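Local coordinates for F420-reducing hydrogenase, subunit beta (Methanothermobacter marburgensis, PDB 4OMF), which carries FAD and an iron-sulfur cluster as the beta subunit of F420-reducing hydrogenase, and probably passes electrons from hydrogen oxidation on to coenzyme F420, at residues Thr145-Cys148 against Gly152-Met155; Lys167-Thr172 against Val176-Leu181; Ser228-Ala233 against Gly237-Lys242. All coordinates share one frame; numbering follows the deposited sequence.

Contact 1 of 3, residues Thr145-Cys148 against Gly152-Met155; sequences TFIC and GVSM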
# COMPACT_ATOMS: atom_id res chain seq x y z
N THR C 145 -12.02 30.30 4.81
CA THR C 145 -12.91 31.03 3.91
C THR C 145 -13.84 31.95 4.71
O THR C 145 -14.00 33.12 4.36
CB THR C 145 -13.78 30.10 3.04
OG1 THR C 145 -12.93 29.33 2.18
CG2 THR C 145 -14.73 30.94 2.15
N PHE C 146 -14.43 31.43 5.78
CA PHE C 146 -15.30 32.25 6.61
C PHE C 146 -14.54 33.45 7.17
O PHE C 146 -15.00 34.58 7.05
CB PHE C 146 -15.89 31.45 7.78
CG PHE C 146 -16.63 30.19 7.37
CD1 PHE C 146 -16.84 29.18 8.28
CD2 PHE C 146 -17.11 30.04 6.09
CE1 PHE C 146 -17.51 28.01 7.91
CE2 PHE C 146 -17.77 28.88 5.71
CZ PHE C 146 -17.97 27.87 6.62
N ILE C 147 -13.37 33.18 7.75
CA ILE C 147 -12.68 34.15 8.61
C ILE C 147 -11.71 35.06 7.83
O ILE C 147 -11.72 36.27 8.03
CB ILE C 147 -11.91 33.40 9.73
CG1 ILE C 147 -12.92 32.81 10.72
CG2 ILE C 147 -10.89 34.32 10.42
CD1 ILE C 147 -12.36 31.71 11.61
N CYS C 148 -10.91 34.47 6.95
CA CYS C 148 -9.90 35.23 6.21
C CYS C 148 -10.45 35.89 4.96
O CYS C 148 -9.95 36.94 4.55
CB CYS C 148 -8.72 34.33 5.84
SG CYS C 148 -7.94 33.51 7.23
N GLY C 152 -12.79 39.06 6.33
CA GLY C 152 -11.67 39.96 6.14
C GLY C 152 -10.75 40.17 7.33
O GLY C 152 -10.15 41.24 7.50
N VAL C 153 -10.62 39.16 8.19
CA VAL C 153 -9.55 39.22 9.19
C VAL C 153 -8.63 38.03 8.95
O VAL C 153 -8.36 37.70 7.79
CB VAL C 153 -10.11 39.26 10.64
CG1 VAL C 153 -10.81 40.60 10.87
CG2 VAL C 153 -11.09 38.11 10.90
N SER C 154 -8.12 37.41 10.00
CA SER C 154 -7.26 36.22 9.85
C SER C 154 -7.45 35.31 11.05
O SER C 154 -8.06 35.70 12.04
CB SER C 154 -5.80 36.60 9.71
OG SER C 154 -5.28 37.08 10.95
N MET C 155 -6.91 34.10 10.96
CA MET C 155 -7.12 33.12 12.02
C MET C 155 -6.49 33.65 13.32
O MET C 155 -7.03 33.45 14.42
CB MET C 155 -6.55 31.76 11.60
CG MET C 155 -7.20 31.20 10.33
SD MET C 155 -9.00 31.00 10.45
CE MET C 155 -9.13 29.79 11.75

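Contact 2 of 3, residues Lys167-Thr172 against Val176-Leu181; sequences KFWVYT and VLTLPL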
# COMPACT_ATOMS: atom_id res chain seq x y z
N LYS C 167 -26.31 32.29 13.25
CA LYS C 167 -25.08 32.94 12.78
C LYS C 167 -23.84 32.19 13.19
O LYS C 167 -23.84 31.46 14.18
CB LYS C 167 -24.98 34.38 13.31
CG LYS C 167 -26.14 35.28 12.92
CD LYS C 167 -26.04 36.63 13.62
CE LYS C 167 -27.28 37.47 13.35
NZ LYS C 167 -27.14 38.82 13.96
N PHE C 168 -22.78 32.37 12.40
CA PHE C 168 -21.41 32.02 12.77
C PHE C 168 -20.79 33.31 13.30
O PHE C 168 -20.90 34.35 12.66
CB PHE C 168 -20.66 31.50 11.54
CG PHE C 168 -19.25 31.06 11.81
CD1 PHE C 168 -18.98 29.78 12.26
CD2 PHE C 168 -18.19 31.91 11.55
CE1 PHE C 168 -17.67 29.36 12.50
CE2 PHE C 168 -16.88 31.50 11.80
CZ PHE C 168 -16.63 30.24 12.27
N TRP C 169 -20.17 33.24 14.48
CA TRP C 169 -19.63 34.42 15.17
C TRP C 169 -18.11 34.36 15.34
O TRP C 169 -17.56 33.33 15.76
CB TRP C 169 -20.24 34.55 16.57
CG TRP C 169 -21.74 34.54 16.63
CD1 TRP C 169 -22.56 33.47 16.40
CD2 TRP C 169 -22.59 35.62 17.01
NE1 TRP C 169 -23.88 33.84 16.57
CE2 TRP C 169 -23.92 35.16 16.94
CE3 TRP C 169 -22.36 36.96 17.36
CZ2 TRP C 169 -25.02 35.97 17.24
CZ3 TRP C 169 -23.45 37.77 17.65
CH2 TRP C 169 -24.77 37.27 17.58
N VAL C 170 -17.44 35.48 15.08
CA VAL C 170 -16.02 35.55 15.44
C VAL C 170 -15.79 36.79 16.29
O VAL C 170 -16.25 37.86 15.97
CB VAL C 170 -15.08 35.53 14.19
CG1 VAL C 170 -15.43 34.36 13.27
CG2 VAL C 170 -15.15 36.80 13.42
N TYR C 171 -15.11 36.59 17.41
CA TYR C 171 -14.74 37.67 18.30
C TYR C 171 -13.26 38.02 18.10
O TYR C 171 -12.40 37.15 18.17
CB TYR C 171 -14.99 37.26 19.74
CG TYR C 171 -16.46 37.03 20.01
CD1 TYR C 171 -17.25 38.06 20.50
CD2 TYR C 171 -17.06 35.81 19.74
CE1 TYR C 171 -18.61 37.87 20.73
CE2 TYR C 171 -18.41 35.61 19.97
CZ TYR C 171 -19.17 36.64 20.47
OH TYR C 171 -20.52 36.44 20.70
N THR C 172 -12.98 39.30 17.84
CA THR C 172 -11.60 39.74 17.73
C THR C 172 -11.27 40.60 18.96
O THR C 172 -12.09 40.71 19.87
CB THR C 172 -11.33 40.53 16.44
OG1 THR C 172 -12.01 41.79 16.48
CG2 THR C 172 -11.79 39.75 15.23
N VAL C 176 -16.97 42.21 16.94
CA VAL C 176 -17.75 40.98 16.79
C VAL C 176 -18.23 40.89 15.35
O VAL C 176 -18.96 41.77 14.89
CB VAL C 176 -18.95 40.92 17.76
CG1 VAL C 176 -19.74 39.61 17.59
CG2 VAL C 176 -18.49 41.10 19.21
N LEU C 177 -17.80 39.87 14.63
CA LEU C 177 -18.13 39.74 13.21
C LEU C 177 -19.00 38.52 12.98
O LEU C 177 -18.77 37.47 13.61
CB LEU C 177 -16.86 39.63 12.36
CG LEU C 177 -15.82 40.73 12.59
CD1 LEU C 177 -14.50 40.36 11.93
CD2 LEU C 177 -16.35 42.03 12.02
N THR C 178 -19.97 38.61 12.09
CA THR C 178 -20.85 37.45 11.88
C THR C 178 -21.15 37.18 10.41
O THR C 178 -21.03 38.06 9.55
CB THR C 178 -22.20 37.60 12.62
OG1 THR C 178 -22.93 38.70 12.06
CG2 THR C 178 -21.99 37.87 14.11
N LEU C 179 -21.55 35.94 10.16
CA LEU C 179 -22.06 35.47 8.88
C LEU C 179 -23.38 34.75 9.16
O LEU C 179 -23.50 34.09 10.19
CB LEU C 179 -21.09 34.49 8.20
CG LEU C 179 -19.76 34.97 7.66
CD1 LEU C 179 -18.93 33.77 7.20
CD2 LEU C 179 -19.95 35.96 6.51
N PRO C 180 -24.35 34.85 8.24
CA PRO C 180 -25.53 33.97 8.39
C PRO C 180 -25.10 32.52 8.33
O PRO C 180 -24.26 32.15 7.50
CB PRO C 180 -26.42 34.35 7.19
CG PRO C 180 -25.89 35.69 6.71
CD PRO C 180 -24.43 35.72 7.06
N LEU C 181 -25.65 31.68 9.20
CA LEU C 181 -25.18 30.30 9.25
C LEU C 181 -25.49 29.58 7.93
O LEU C 181 -24.73 28.71 7.50
CB LEU C 181 -25.82 29.58 10.43
CG LEU C 181 -25.17 28.29 10.90
CD1 LEU C 181 -23.71 28.50 11.24
CD2 LEU C 181 -25.95 27.79 12.11

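Contact 3 of 3, residues Ser228-Ala233 against Gly237-Lys242; sequences SIFKQA and GLFETK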
# COMPACT_ATOMS: atom_id res chain seq x y z
N SER C 228 -24.19 10.23 38.10
CA SER C 228 -23.65 10.21 39.45
C SER C 228 -22.44 11.14 39.55
O SER C 228 -22.30 11.85 40.53
CB SER C 228 -23.28 8.79 39.87
OG SER C 228 -21.90 8.57 39.76
N ILE C 229 -21.59 11.16 38.53
CA ILE C 229 -20.41 12.03 38.55
C ILE C 229 -20.82 13.50 38.47
O ILE C 229 -20.28 14.33 39.19
CB ILE C 229 -19.42 11.69 37.41
CG1 ILE C 229 -18.85 10.26 37.59
CG2 ILE C 229 -18.28 12.69 37.38
CD1 ILE C 229 -17.93 9.80 36.47
N PHE C 230 -21.76 13.83 37.60
CA PHE C 230 -22.21 15.21 37.49
C PHE C 230 -22.94 15.66 38.77
O PHE C 230 -22.70 16.76 39.27
CB PHE C 230 -23.09 15.42 36.26
CG PHE C 230 -23.56 16.84 36.09
CD1 PHE C 230 -22.68 17.84 35.70
CD2 PHE C 230 -24.88 17.19 36.36
CE1 PHE C 230 -23.10 19.16 35.55
CE2 PHE C 230 -25.30 18.51 36.22
CZ PHE C 230 -24.41 19.49 35.81
N LYS C 231 -23.80 14.81 39.34
CA LYS C 231 -24.48 15.15 40.58
C LYS C 231 -23.47 15.39 41.71
O LYS C 231 -23.64 16.32 42.52
CB LYS C 231 -25.48 14.06 41.00
CG LYS C 231 -26.74 13.94 40.14
CD LYS C 231 -27.56 15.23 40.11
CE LYS C 231 -29.02 14.96 39.73
NZ LYS C 231 -29.18 14.43 38.33
N GLN C 232 -22.45 14.55 41.78
CA GLN C 232 -21.34 14.71 42.75
C GLN C 232 -20.69 16.09 42.66
O GLN C 232 -20.41 16.71 43.69
CB GLN C 232 -20.25 13.66 42.53
CG GLN C 232 -20.36 12.41 43.37
CD GLN C 232 -19.19 11.48 43.12
OE1 GLN C 232 -19.36 10.39 42.57
NE2 GLN C 232 -17.98 11.90 43.51
N ALA C 233 -20.41 16.54 41.44
CA ALA C 233 -19.74 17.82 41.23
C ALA C 233 -20.63 18.98 41.65
O ALA C 233 -20.16 19.95 42.23
CB ALA C 233 -19.32 17.97 39.77
N GLY C 237 -20.36 21.78 44.80
CA GLY C 237 -20.45 23.22 44.58
C GLY C 237 -19.61 23.69 43.41
O GLY C 237 -19.27 24.88 43.32
N LEU C 238 -19.28 22.77 42.51
CA LEU C 238 -18.50 23.11 41.33
C LEU C 238 -19.38 23.54 40.16
O LEU C 238 -18.88 24.11 39.18
CB LEU C 238 -17.63 21.94 40.92
CG LEU C 238 -16.47 21.59 41.86
CD1 LEU C 238 -15.60 20.59 41.17
CD2 LEU C 238 -15.65 22.82 42.21
N PHE C 239 -20.68 23.27 40.25
CA PHE C 239 -21.65 23.78 39.28
C PHE C 239 -22.87 24.37 39.96
O PHE C 239 -23.30 23.90 41.02
CB PHE C 239 -22.12 22.69 38.31
CG PHE C 239 -21.04 22.13 37.44
CD1 PHE C 239 -20.52 20.87 37.70
CD2 PHE C 239 -20.54 22.86 36.38
CE1 PHE C 239 -19.51 20.35 36.91
CE2 PHE C 239 -19.54 22.34 35.58
CZ PHE C 239 -19.02 21.08 35.86
N GLU C 240 -23.39 25.43 39.35
CA GLU C 240 -24.70 26.00 39.67
C GLU C 240 -25.67 25.46 38.62
O GLU C 240 -25.33 25.41 37.44
CB GLU C 240 -24.65 27.54 39.64
CG GLU C 240 -25.92 28.27 40.06
CD GLU C 240 -25.86 29.78 39.76
OE1 GLU C 240 -24.77 30.27 39.38
OE2 GLU C 240 -26.91 30.46 39.89
N THR C 241 -26.87 25.02 39.04
CA THR C 241 -27.84 24.48 38.08
C THR C 241 -29.23 25.07 38.24
O THR C 241 -29.62 25.49 39.34
CB THR C 241 -27.97 22.93 38.19
OG1 THR C 241 -28.65 22.57 39.40
CG2 THR C 241 -26.62 22.27 38.17
N LYS C 242 -29.99 25.10 37.15
CA LYS C 242 -31.40 25.48 37.14
C LYS C 242 -32.19 24.42 36.37
O LYS C 242 -31.70 23.90 35.36
CB LYS C 242 -31.59 26.86 36.49
CG LYS C 242 -30.62 27.95 36.98
CD LYS C 242 -30.85 29.32 36.30
CE LYS C 242 -30.10 30.42 37.05
NZ LYS C 242 -30.25 31.77 36.45

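Contact 1 of 3, residues Thr145-Cys148 against Gly152-Met155
Val-153 N donates a hydrogen bond to Ile-147 O, 3.1 Å away in the carbonyl plane, so the chain leaving helix 140-150 is held back against the turn it has just completed. The reversal starts at Gly-152, the first residue to abandon helical torsions; its positive phi of 68° is a value that glycine takes up readily. A weaker backbone touch follows, with the hydrogen on Cys-148 CA aimed almost straight at Val-153 O, the two heavy atoms being 3.3 Å apart.

Ile-147 carries most of the side-chain packing, and its branching at CB lets it pack in two directions. One branch, the methyl CG2, lies 3.5 Å from Ser-154 O and also meets Val-153 CG2, at 3.8 Å. The longer branch leaves anti to the carbonyl carbon (chi1 -70°) and brings CD1 to within 3.6 Å of Met-155 SD. Methionine suits this place because its flexible chain, bent at both chi2 and chi3, can fold its sulfur over the isoleucine, which it crosses at about a right angle. The small thiol of Cys-148 fits beside the returning chain, SG lying 3.8 Å from Ser-154 CA and 3.9 Å from Met-155 CG.

Beyond the two segments, Met-155 reaches back along helix 140-150 to Tyr-140 and Gln-144 and also touches Trp-55. Ile-147 rests on Val-158 in the loop leading to strand 160-164, while Val-153 faces Leu-177 of strand 176-180, so the helix end and its exit loop pack together against the small antiparallel sheet.

Contact 2 of 3, residues Lys167-Thr172 against Val176-Leu181
Trp-169 and Thr-178 face each other as a non-hydrogen-bonded pair, their side chains lying side by side and pointing the same way. Thr-178 CG2 sits over one face of the indole toward its rim, 3.4 Å from CE3; with OG1 placed between the backbone N and the carbonyl carbon (chi1 65°), it is the methyl that is turned to the ring. The extended chain of Lys-167 brings its CD over the same face. At the ring edge, in plane, stands Val-176 CG1, 3.7 Å from Trp-169 CE3, while the other methyl of this valine, CG2, packs 3.5 Å from Tyr-171 CD1. Beta-branched residues are at home in such extended strands. With an alanine in place of Trp-169, the Thr-178 methyl and the Lys-167 chain would probably lose the flat surface they rest on, and Val-176 one of its two aromatic neighbours.

On the opposite face of the hairpin, Val-170 CG2 presses on Leu-177 CB at 3.5 Å, tighter than usual van der Waals contact. Four backbone bonds fix this register: Phe-168 and Leu-179 exchange two, and Val-170 and Leu-177 two more, of which Leu-177 N to Val-170 O (2.9 Å) is almost straight at 176°.

Farther out, Trp-169 NE1 is hydrogen-bonded to Gly-164 O, which anchors the indole to the preceding strand's end. Phe-168 meets Phe-146 edge-to-face, and Leu-179 lies on Phe-146 and Lys-150, so helix 140-150 packs on the apolar face. The strands, antiparallel at 160°, form a beta hairpin; with strand 160-164 on the far side of 167-171 they make a three-stranded antiparallel meander.

Contact 3 of 3, residues Ser228-Ala233 against Gly237-Lys242
A Schellman motif ends helix 224-235 and turns the chain into strand 239-243: Leu-238 N reaches back to Ala-233 O at 3.0 Å, coming in tilted from the carbonyl plane. Gly-237, with phi at 82°, makes the turn; a positive phi is easy for a residue with no CB.

Behind this cap the helix and strand meet through apolar groups. Phe-230 CE1 stands over one face of the Phe-239 ring, offset toward its rim and 3.8 Å from CD1. The two rings are neither stacked nor perpendicular: their planes make 36° and their centroids are 5.3 Å apart. The helix residue leaves with CG opposite its backbone N (chi1 -179°), which carries its ring across to the strand. Ala-233, one turn later, is small enough to let the Phe-239 ring come close, its CB lying at the ring edge, 3.7 Å from CE1 of Phe-239. Farther along the strand, Thr-241 CG2 comes to 4.3 Å from Phe-230 CZ.

Phe-230 also packs on Val-10 and Ala-12 of strand 8-14 and on Val-219 and Thr-221 of strand 217-221, so one ring bridges three strands. Strand 217-221, helix 224-235 and strand 239-243 together form a beta-alpha-beta crossover, its two parallel strands separated in the mixed sheet by the antiparallel strand 8-14.

Following the chain from the N terminus, the three contacts come in series, none nested in or crossing another, and each closes a short span of three intervening residues, in contacts 1 and 3 mostly the end of the helix. Contact 1 shuts the exit from helix 140-150, contact 2 the hairpin of strands 167-171 and 176-180, and contact 3 the passage from helix 224-235 to strand 239-243. The first two touch, their centres about 11 Å apart: Ile-147 CG1 meets Val-170 CG1 at 3.9 Å, joining helix 140-150 to the three-stranded sheet. Contact 3 belongs instead to the eight-stranded mixed sheet, and its centre lies about 38 Å from that of contact 1, the two being on opposite sides of the chain's centre.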